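Local coordinates for initiator protein NS1 (Human bocavirus, PDB 4KW3) that probably binds viral replication origins, nicks one DNA strand and, through its helicase region, unwinds the duplex to start rolling-circle replication, at residues 87-92 and 138-143; 206-211 and 258-263. All coordinates share one frame; numbering follows the deposited sequence.

Both contacts join two helices of the origin-recognition/nickase domain, and together they illustrate how similar pairings can differ in chemistry. Contact 1 sets helix 74-94 against helix 134-149, away from the predicted metal-binding and nuclease residues, and is wholly apolar between its segments: one leucine against a leucine and a threonine methyl. Contact 2 brings helix 204-212, which carries the predicted nuclease tyrosine, against the C-terminal helix 257-268 through rings, a backbone carbonyl and a lysine chain. Each is partly buried, with one buried residue among the three touching in contact 1 and two among four in contact 2. Their centres are about 27 Å apart, and they do not touch.

Contact 1: 87-92 and 138-143; sequences TTLMSH and YGLILA
Leu-140 reaches from helix 134-149 across to Thr-88 and Leu-89 on helix 74-94, an inter-helix contact in the HUH-type nuclease fold of parvoviral initiators, where helices pack around a central, largely antiparallel sheet. It is a plain example of one branched side chain joining two helices: Leu-140 contributes 82 Å² of the 141 Å² buried between the segments, and its two methyls have separate targets. With chi1 at -64° its CG stands beside the backbone N, and a chi2 of 177° carries CD1 straight out, anti to CA. Leu-140 CD1 arrives over the backbone of helix 74-94, 3.6 Å from Leu-89 CA, and also meets Leu-89 CB at 3.8 Å. The two leucine side chains cross at about a right angle. Leu-89 turns its CG anti to its own N (chi1 174°), and its side chain also touches Gln-136 and Phe-137, one turn earlier on helix 134-149. The CA atoms of Leu-89 and Leu-140, the nearest pair across the two segments, stand 7.2 Å apart. The second methyl of Leu-140 serves the neighbouring residue. Thr-88 offers its apolar branch to the contact while its hydroxyl, OG1, is hydrogen-bonded back to Met-84 O within its own helix, and the meeting itself is methyl to methyl, Thr-88 CG2 to Leu-140 CD2 at 4.0 Å.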
ATOM      1  N   THR A  87       2.001   5.884 -11.173  1.00 40.36           N
ATOM      2  CA  THR A  87       2.918   6.252 -12.240  1.00 43.49           C
ATOM      3  C   THR A  87       2.146   6.438 -13.535  1.00 50.62           C
ATOM      4  O   THR A  87       2.316   7.439 -14.234  1.00 44.69           O
ATOM      5  CB  THR A  87       3.997   5.160 -12.418  1.00 39.84           C
ATOM      6  OG1 THR A  87       4.903   5.219 -11.306  1.00 45.82           O
ATOM      7  CG2 THR A  87       4.771   5.390 -13.646  1.00 37.00           C
ATOM      8  N   THR A  88       1.305   5.462 -13.858  1.00 52.76           N
ATOM      9  CA  THR A  88       0.453   5.576 -15.025  1.00 50.16           C
ATOM     10  C   THR A  88      -0.434   6.827 -14.931  1.00 58.65           C
ATOM     11  O   THR A  88      -0.568   7.563 -15.917  1.00 54.72           O
ATOM     12  CB  THR A  88      -0.406   4.321 -15.212  1.00 54.23           C
ATOM     13  OG1 THR A  88       0.451   3.179 -15.342  1.00 56.20           O
ATOM     14  CG2 THR A  88      -1.304   4.443 -16.468  1.00 41.28           C
ATOM     15  N   LEU A  89      -1.010   7.072 -13.747  1.00 55.38           N
ATOM     16  CA  LEU A  89      -1.852   8.250 -13.526  1.00 49.59           C
ATOM     17  C   LEU A  89      -1.118   9.540 -13.847  1.00 54.70           C
ATOM     18  O   LEU A  89      -1.615  10.348 -14.638  1.00 54.53           O
ATOM     19  CB  LEU A  89      -2.355   8.324 -12.091  1.00 43.10           C
ATOM     20  CG  LEU A  89      -3.127   9.620 -11.768  1.00 41.90           C
ATOM     21  CD1 LEU A  89      -4.507   9.665 -12.393  1.00 37.69           C
ATOM     22  CD2 LEU A  89      -3.250   9.802 -10.266  1.00 43.85           C
ATOM     23  N   MET A  90       0.068   9.721 -13.259  1.00 45.80           N
ATOM     24  CA  MET A  90       0.846  10.942 -13.481  1.00 49.81           C
ATOM     25  C   MET A  90       1.272  11.050 -14.940  1.00 62.61           C
ATOM     26  O   MET A  90       1.354  12.136 -15.510  1.00 62.95           O
ATOM     27  CB  MET A  90       2.062  11.001 -12.566  1.00 45.03           C
ATOM     28  CG  MET A  90       1.669  11.189 -11.132  1.00 50.96           C
ATOM     29  SD  MET A  90       0.531  12.578 -10.944  1.00 50.86           S
ATOM     30  CE  MET A  90       1.658  13.971 -10.971  1.00 46.38           C
ATOM     31  N   SER A  91       1.549   9.899 -15.529  1.00 63.42           N
ATOM     32  CA  SER A  91       1.864   9.811 -16.936  1.00 60.82           C
ATOM     33  C   SER A  91       0.751  10.424 -17.805  1.00 59.67           C
ATOM     34  O   SER A  91       1.027  11.214 -18.716  1.00 53.68           O
ATOM     35  CB  SER A  91       2.081   8.345 -17.298  1.00 57.14           C
ATOM     36  OG  SER A  91       2.656   8.213 -18.570  1.00 64.24           O
ATOM     37  N   HIS A  92      -0.499  10.072 -17.507  1.00 51.00           N
ATOM     38  CA  HIS A  92      -1.641  10.663 -18.191  1.00 43.81           C
ATOM     39  C   HIS A  92      -1.740  12.168 -17.905  1.00 62.16           C
ATOM     40  O   HIS A  92      -1.885  12.962 -18.829  1.00 61.88           O
ATOM     41  CB  HIS A  92      -2.959   9.970 -17.814  1.00 47.93           C
ATOM     42  CG  HIS A  92      -3.107   8.579 -18.351  1.00 66.78           C
ATOM     43  ND1 HIS A  92      -2.036   7.815 -18.763  1.00 78.64           N
ATOM     44  CD2 HIS A  92      -4.208   7.814 -18.544  1.00 75.69           C
ATOM     45  CE1 HIS A  92      -2.470   6.641 -19.186  1.00 76.87           C
ATOM     46  NE2 HIS A  92      -3.783   6.614 -19.062  1.00 74.78           N
ATOM     47  N   TYR A 138      -8.723   5.011  -9.383  1.00 38.38           N
ATOM     48  CA  TYR A 138      -9.310   3.735  -8.977  1.00 44.52           C
ATOM     49  C   TYR A 138      -9.255   2.708 -10.112  1.00 53.11           C
ATOM     50  O   TYR A 138      -8.893   1.548  -9.891  1.00 57.49           O
ATOM     51  CB  TYR A 138     -10.764   3.944  -8.555  1.00 36.73           C
ATOM     52  CG  TYR A 138     -11.419   2.751  -7.879  1.00 42.37           C
ATOM     53  CD1 TYR A 138     -10.775   2.055  -6.858  1.00 43.38           C
ATOM     54  CD2 TYR A 138     -12.702   2.344  -8.241  1.00 41.44           C
ATOM     55  CE1 TYR A 138     -11.387   0.969  -6.228  1.00 44.47           C
ATOM     56  CE2 TYR A 138     -13.314   1.271  -7.629  1.00 45.04           C
ATOM     57  CZ  TYR A 138     -12.653   0.581  -6.628  1.00 47.71           C
ATOM     58  OH  TYR A 138     -13.279  -0.482  -6.028  1.00 48.59           O
ATOM     59  N   GLY A 139      -9.604   3.136 -11.322  1.00 50.70           N
ATOM     60  CA  GLY A 139      -9.647   2.240 -12.458  1.00 39.86           C
ATOM     61  C   GLY A 139      -8.271   1.771 -12.892  1.00 48.05           C
ATOM     62  O   GLY A 139      -8.070   0.607 -13.210  1.00 52.12           O
ATOM     63  N   LEU A 140      -7.319   2.688 -12.901  1.00 44.41           N
ATOM     64  CA  LEU A 140      -5.948   2.350 -13.191  1.00 44.03           C
ATOM     65  C   LEU A 140      -5.399   1.347 -12.161  1.00 55.75           C
ATOM     66  O   LEU A 140      -4.656   0.429 -12.513  1.00 58.17           O
ATOM     67  CB  LEU A 140      -5.102   3.614 -13.202  1.00 40.11           C
ATOM     68  CG  LEU A 140      -5.427   4.643 -14.284  1.00 42.69           C
ATOM     69  CD1 LEU A 140      -4.540   5.875 -14.103  1.00 43.63           C
ATOM     70  CD2 LEU A 140      -5.228   4.046 -15.645  1.00 41.48           C
ATOM     71  N   ILE A 141      -5.755   1.533 -10.889  1.00 47.80           N
ATOM     72  CA  ILE A 141      -5.284   0.634  -9.836  1.00 44.07           C
ATOM     73  C   ILE A 141      -5.849  -0.741 -10.071  1.00 47.80           C
ATOM     74  O   ILE A 141      -5.123  -1.730  -9.998  1.00 44.27           O
ATOM     75  CB  ILE A 141      -5.668   1.103  -8.427  1.00 39.57           C
ATOM     76  CG1 ILE A 141      -4.760   2.254  -7.989  1.00 47.16           C
ATOM     77  CG2 ILE A 141      -5.560  -0.042  -7.423  1.00 33.91           C
ATOM     78  CD1 ILE A 141      -5.231   2.974  -6.726  1.00 51.01           C
ATOM     79  N   LEU A 142      -7.151  -0.795 -10.349  1.00 49.19           N
ATOM     80  CA  LEU A 142      -7.833  -2.060 -10.600  1.00 43.66           C
ATOM     81  C   LEU A 142      -7.259  -2.784 -11.820  1.00 51.86           C
ATOM     82  O   LEU A 142      -7.113  -4.008 -11.804  1.00 51.23           O
ATOM     83  CB  LEU A 142      -9.343  -1.853 -10.745  1.00 39.91           C
ATOM     84  CG  LEU A 142     -10.077  -1.443  -9.459  1.00 46.17           C
ATOM     85  CD1 LEU A 142     -11.519  -0.973  -9.743  1.00 44.86           C
ATOM     86  CD2 LEU A 142     -10.043  -2.538  -8.378  1.00 38.43           C
ATOM     87  N   ALA A 143      -6.926  -2.029 -12.866  1.00 47.40           N
ATOM     88  CA  ALA A 143      -6.343  -2.618 -14.073  1.00 52.34           C
ATOM     89  C   ALA A 143      -5.054  -3.384 -13.740  1.00 53.75           C
ATOM     90  O   ALA A 143      -4.850  -4.494 -14.240  1.00 52.25           O
ATOM     91  CB  ALA A 143      -6.104  -1.573 -15.142  1.00 42.11           C
TER

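Contact 2: 206-211 and 258-263; sequences RFFKNY and KNYHAT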
ATOM      1  N   ARG A 206       6.130  15.215   6.335  1.00 39.30           N
ATOM      2  CA  ARG A 206       5.744  15.113   7.736  1.00 38.86           C
ATOM      3  C   ARG A 206       4.578  14.166   7.933  1.00 36.70           C
ATOM      4  O   ARG A 206       4.473  13.503   8.969  1.00 41.09           O
ATOM      5  CB  ARG A 206       5.499  16.482   8.372  1.00 38.01           C
ATOM      6  CG  ARG A 206       6.767  17.079   8.955  1.00 41.83           C
ATOM      7  CD  ARG A 206       6.574  18.383   9.737  1.00 47.01           C
ATOM      8  NE  ARG A 206       7.882  18.850  10.184  1.00 52.71           N
ATOM      9  CZ  ARG A 206       8.723  19.536   9.420  1.00 55.75           C
ATOM     10  NH1 ARG A 206       8.370  19.879   8.186  1.00 57.47           N
ATOM     11  NH2 ARG A 206       9.907  19.895   9.897  1.00 53.02           N
ATOM     12  N   PHE A 207       3.702  14.093   6.935  1.00 42.19           N
ATOM     13  CA  PHE A 207       2.596  13.155   7.012  1.00 37.25           C
ATOM     14  C   PHE A 207       3.139  11.725   6.930  1.00 42.29           C
ATOM     15  O   PHE A 207       2.712  10.839   7.686  1.00 45.60           O
ATOM     16  CB  PHE A 207       1.551  13.428   5.939  1.00 31.58           C
ATOM     17  CG  PHE A 207       0.464  12.420   5.922  1.00 34.77           C
ATOM     18  CD1 PHE A 207      -0.503  12.419   6.919  1.00 35.68           C
ATOM     19  CD2 PHE A 207       0.444  11.421   4.948  1.00 33.37           C
ATOM     20  CE1 PHE A 207      -1.495  11.465   6.946  1.00 36.84           C
ATOM     21  CE2 PHE A 207      -0.549  10.463   4.952  1.00 33.05           C
ATOM     22  CZ  PHE A 207      -1.524  10.478   5.951  1.00 39.74           C
ATOM     23  N   PHE A 208       4.094  11.519   6.023  1.00 36.97           N
ATOM     24  CA  PHE A 208       4.830  10.252   5.917  1.00 40.23           C
ATOM     25  C   PHE A 208       5.508   9.890   7.238  1.00 44.04           C
ATOM     26  O   PHE A 208       5.312   8.795   7.773  1.00 39.71           O
ATOM     27  CB  PHE A 208       5.891  10.364   4.809  1.00 42.99           C
ATOM     28  CG  PHE A 208       6.721   9.113   4.606  1.00 39.45           C
ATOM     29  CD1 PHE A 208       6.120   7.863   4.486  1.00 34.60           C
ATOM     30  CD2 PHE A 208       8.106   9.198   4.509  1.00 40.55           C
ATOM     31  CE1 PHE A 208       6.881   6.719   4.283  1.00 37.14           C
ATOM     32  CE2 PHE A 208       8.892   8.046   4.317  1.00 44.93           C
ATOM     33  CZ  PHE A 208       8.273   6.804   4.201  1.00 39.79           C
ATOM     34  N   LYS A 209       6.299  10.829   7.759  1.00 39.27           N
ATOM     35  CA  LYS A 209       7.110  10.595   8.945  1.00 41.37           C
ATOM     36  C   LYS A 209       6.248  10.336  10.168  1.00 46.50           C
ATOM     37  O   LYS A 209       6.527   9.408  10.944  1.00 38.81           O
ATOM     38  CB  LYS A 209       8.025  11.784   9.229  1.00 45.26           C
ATOM     39  CG  LYS A 209       8.930  11.561  10.437  1.00 47.55           C
ATOM     40  CD  LYS A 209       9.514  12.852  11.019  1.00 42.34           C
ATOM     41  CE  LYS A 209       8.462  13.645  11.728  1.00 47.59           C
ATOM     42  NZ  LYS A 209       9.034  14.751  12.550  1.00 52.99           N
ATOM     43  N   ASN A 210       5.179  11.125  10.321  1.00 33.89           N
ATOM     44  CA  ASN A 210       4.402  11.049  11.547  1.00 39.98           C
ATOM     45  C   ASN A 210       3.242  10.079  11.543  1.00 44.12           C
ATOM     46  O   ASN A 210       2.908   9.540  12.601  1.00 42.27           O
ATOM     47  CB  ASN A 210       3.920  12.440  11.980  1.00 34.34           C
ATOM     48  CG  ASN A 210       5.048  13.283  12.455  1.00 41.07           C
ATOM     49  OD1 ASN A 210       5.956  12.771  13.104  1.00 48.44           O
ATOM     50  ND2 ASN A 210       5.043  14.563  12.102  1.00 45.96           N
ATOM     51  N   TYR A 211       2.665   9.807  10.376  1.00 44.24           N
ATOM     52  CA  TYR A 211       1.501   8.936  10.363  1.00 46.75           C
ATOM     53  C   TYR A 211       1.796   7.580   9.707  1.00 38.20           C
ATOM     54  O   TYR A 211       1.376   6.564  10.219  1.00 49.24           O
ATOM     55  CB  TYR A 211       0.233   9.594   9.745  1.00 27.87           C
ATOM     56  CG  TYR A 211      -0.867   8.555   9.634  1.00 42.92           C
ATOM     57  CD1 TYR A 211      -1.656   8.223  10.748  1.00 40.04           C
ATOM     58  CD2 TYR A 211      -1.068   7.840   8.446  1.00 40.75           C
ATOM     59  CE1 TYR A 211      -2.621   7.220  10.673  1.00 41.25           C
ATOM     60  CE2 TYR A 211      -2.032   6.836   8.363  1.00 47.89           C
ATOM     61  CZ  TYR A 211      -2.801   6.528   9.487  1.00 56.88           C
ATOM     62  OH  TYR A 211      -3.758   5.536   9.419  1.00 69.74           O
ATOM     63  N   LYS A 258      12.797   1.841  11.438  1.00 35.81           N
ATOM     64  CA  LYS A 258      12.905   2.696  12.610  1.00 39.33           C
ATOM     65  C   LYS A 258      14.063   3.683  12.479  1.00 40.86           C
ATOM     66  O   LYS A 258      13.936   4.848  12.873  1.00 38.49           O
ATOM     67  CB  LYS A 258      13.014   1.883  13.895  1.00 38.51           C
ATOM     68  CG  LYS A 258      12.951   2.731  15.128  1.00 38.50           C
ATOM     69  CD  LYS A 258      11.632   2.557  15.845  1.00 51.39           C
ATOM     70  CE  LYS A 258      11.858   2.123  17.278  1.00 49.63           C
ATOM     71  NZ  LYS A 258      12.602   3.170  18.015  1.00 50.62           N
ATOM     72  N   ASN A 259      15.179   3.237  11.913  1.00 41.08           N
ATOM     73  CA  ASN A 259      16.283   4.161  11.707  1.00 51.37           C
ATOM     74  C   ASN A 259      15.956   5.226  10.660  1.00 43.35           C
ATOM     75  O   ASN A 259      16.286   6.405  10.832  1.00 43.42           O
ATOM     76  CB  ASN A 259      17.576   3.423  11.357  1.00 72.26           C
ATOM     77  CG  ASN A 259      18.761   4.362  11.259  1.00 88.31           C
ATOM     78  OD1 ASN A 259      19.576   4.264  10.342  1.00 95.23           O
ATOM     79  ND2 ASN A 259      18.846   5.305  12.195  1.00 93.95           N
ATOM     80  N   TYR A 260      15.284   4.812   9.593  1.00 44.31           N
ATOM     81  CA  TYR A 260      14.809   5.740   8.553  1.00 43.21           C
ATOM     82  C   TYR A 260      13.960   6.836   9.177  1.00 41.14           C
ATOM     83  O   TYR A 260      14.198   8.017   8.936  1.00 45.22           O
ATOM     84  CB  TYR A 260      13.998   4.982   7.509  1.00 31.32           C
ATOM     85  CG  TYR A 260      13.843   5.685   6.196  1.00 39.23           C
ATOM     86  CD1 TYR A 260      12.870   6.667   6.018  1.00 33.55           C
ATOM     87  CD2 TYR A 260      14.618   5.319   5.099  1.00 38.88           C
ATOM     88  CE1 TYR A 260      12.694   7.288   4.791  1.00 30.55           C
ATOM     89  CE2 TYR A 260      14.464   5.932   3.887  1.00 37.29           C
ATOM     90  CZ  TYR A 260      13.499   6.924   3.730  1.00 43.19           C
ATOM     91  OH  TYR A 260      13.349   7.531   2.501  1.00 52.34           O
ATOM     92  N   HIS A 261      12.997   6.437  10.009  1.00 41.19           N
ATOM     93  CA  HIS A 261      12.176   7.387  10.763  1.00 44.20           C
ATOM     94  C   HIS A 261      12.978   8.324  11.668  1.00 51.23           C
ATOM     95  O   HIS A 261      12.703   9.527  11.735  1.00 51.50           O
ATOM     96  CB  HIS A 261      11.178   6.628  11.607  1.00 32.61           C
ATOM     97  CG  HIS A 261      10.362   7.500  12.501  1.00 35.79           C
ATOM     98  ND1 HIS A 261      10.756   7.829  13.782  1.00 36.62           N
ATOM     99  CD2 HIS A 261       9.175   8.116  12.303  1.00 41.33           C
ATOM    100  CE1 HIS A 261       9.845   8.604  14.335  1.00 33.45           C
ATOM    101  NE2 HIS A 261       8.876   8.797  13.459  1.00 44.24           N
ATOM    102  N   ALA A 262      13.963   7.755  12.361  1.00 50.75           N
ATOM    103  CA  ALA A 262      14.815   8.495  13.285  1.00 49.81           C
ATOM    104  C   ALA A 262      15.589   9.580  12.537  1.00 45.46           C
ATOM    105  O   ALA A 262      15.679  10.711  12.994  1.00 47.52           O
ATOM    106  CB  ALA A 262      15.778   7.549  13.977  1.00 31.67           C
ATOM    107  N   THR A 263      16.151   9.222  11.385  1.00 34.95           N
ATOM    108  CA  THR A 263      16.866  10.181  10.567  1.00 38.59           C
ATOM    109  C   THR A 263      15.954  11.329  10.114  1.00 53.59           C
ATOM    110  O   THR A 263      16.325  12.493  10.240  1.00 62.36           O
ATOM    111  CB  THR A 263      17.495   9.501   9.344  1.00 44.95           C
ATOM    112  OG1 THR A 263      18.427   8.503   9.781  1.00 54.32           O
ATOM    113  CG2 THR A 263      18.208  10.517   8.473  1.00 40.08           C
TER
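Phe-208 opens the contact where its ring meets Tyr-260, CE2 of the phenylalanine lying 3.9 Å from Tyr-260 CE1. The tyrosine carbon comes in at the edge of the phenylalanine ring, near its plane, and the two side chains cross at about a right angle. Both rings also rest on Ile-247 of strand 241-247, and Tyr-260 OH is hydrogen-bonded to Ile-8 N. Lys-209 follows, using both backbone and side chain. Its O lies in the plane of the His-261 imidazole, at the ring edge, 3.2 Å from CD2, while Lys-209 CG packs 3.9 Å from the same His-261 CD2. The histidine ring makes a further edge-to-face contact with Phe-235. Helix 204-212 widens into a pi-type turn at 208-211 and carries the start of the predicted RCR-3 motif of rolling-circle nucleases. Beyond CG, the lysine chain bends at chi3 (72°) and delivers NZ to a salt bridge with Asp-265 and a hydrogen bond to Ile-269 O, tying it to the C-terminal end of the chain. Tyr-211, the predicted nuclease tyrosine, ends the segment without touching 258-263, its OH in a weak hydrogen bond with Lys-215 NZ.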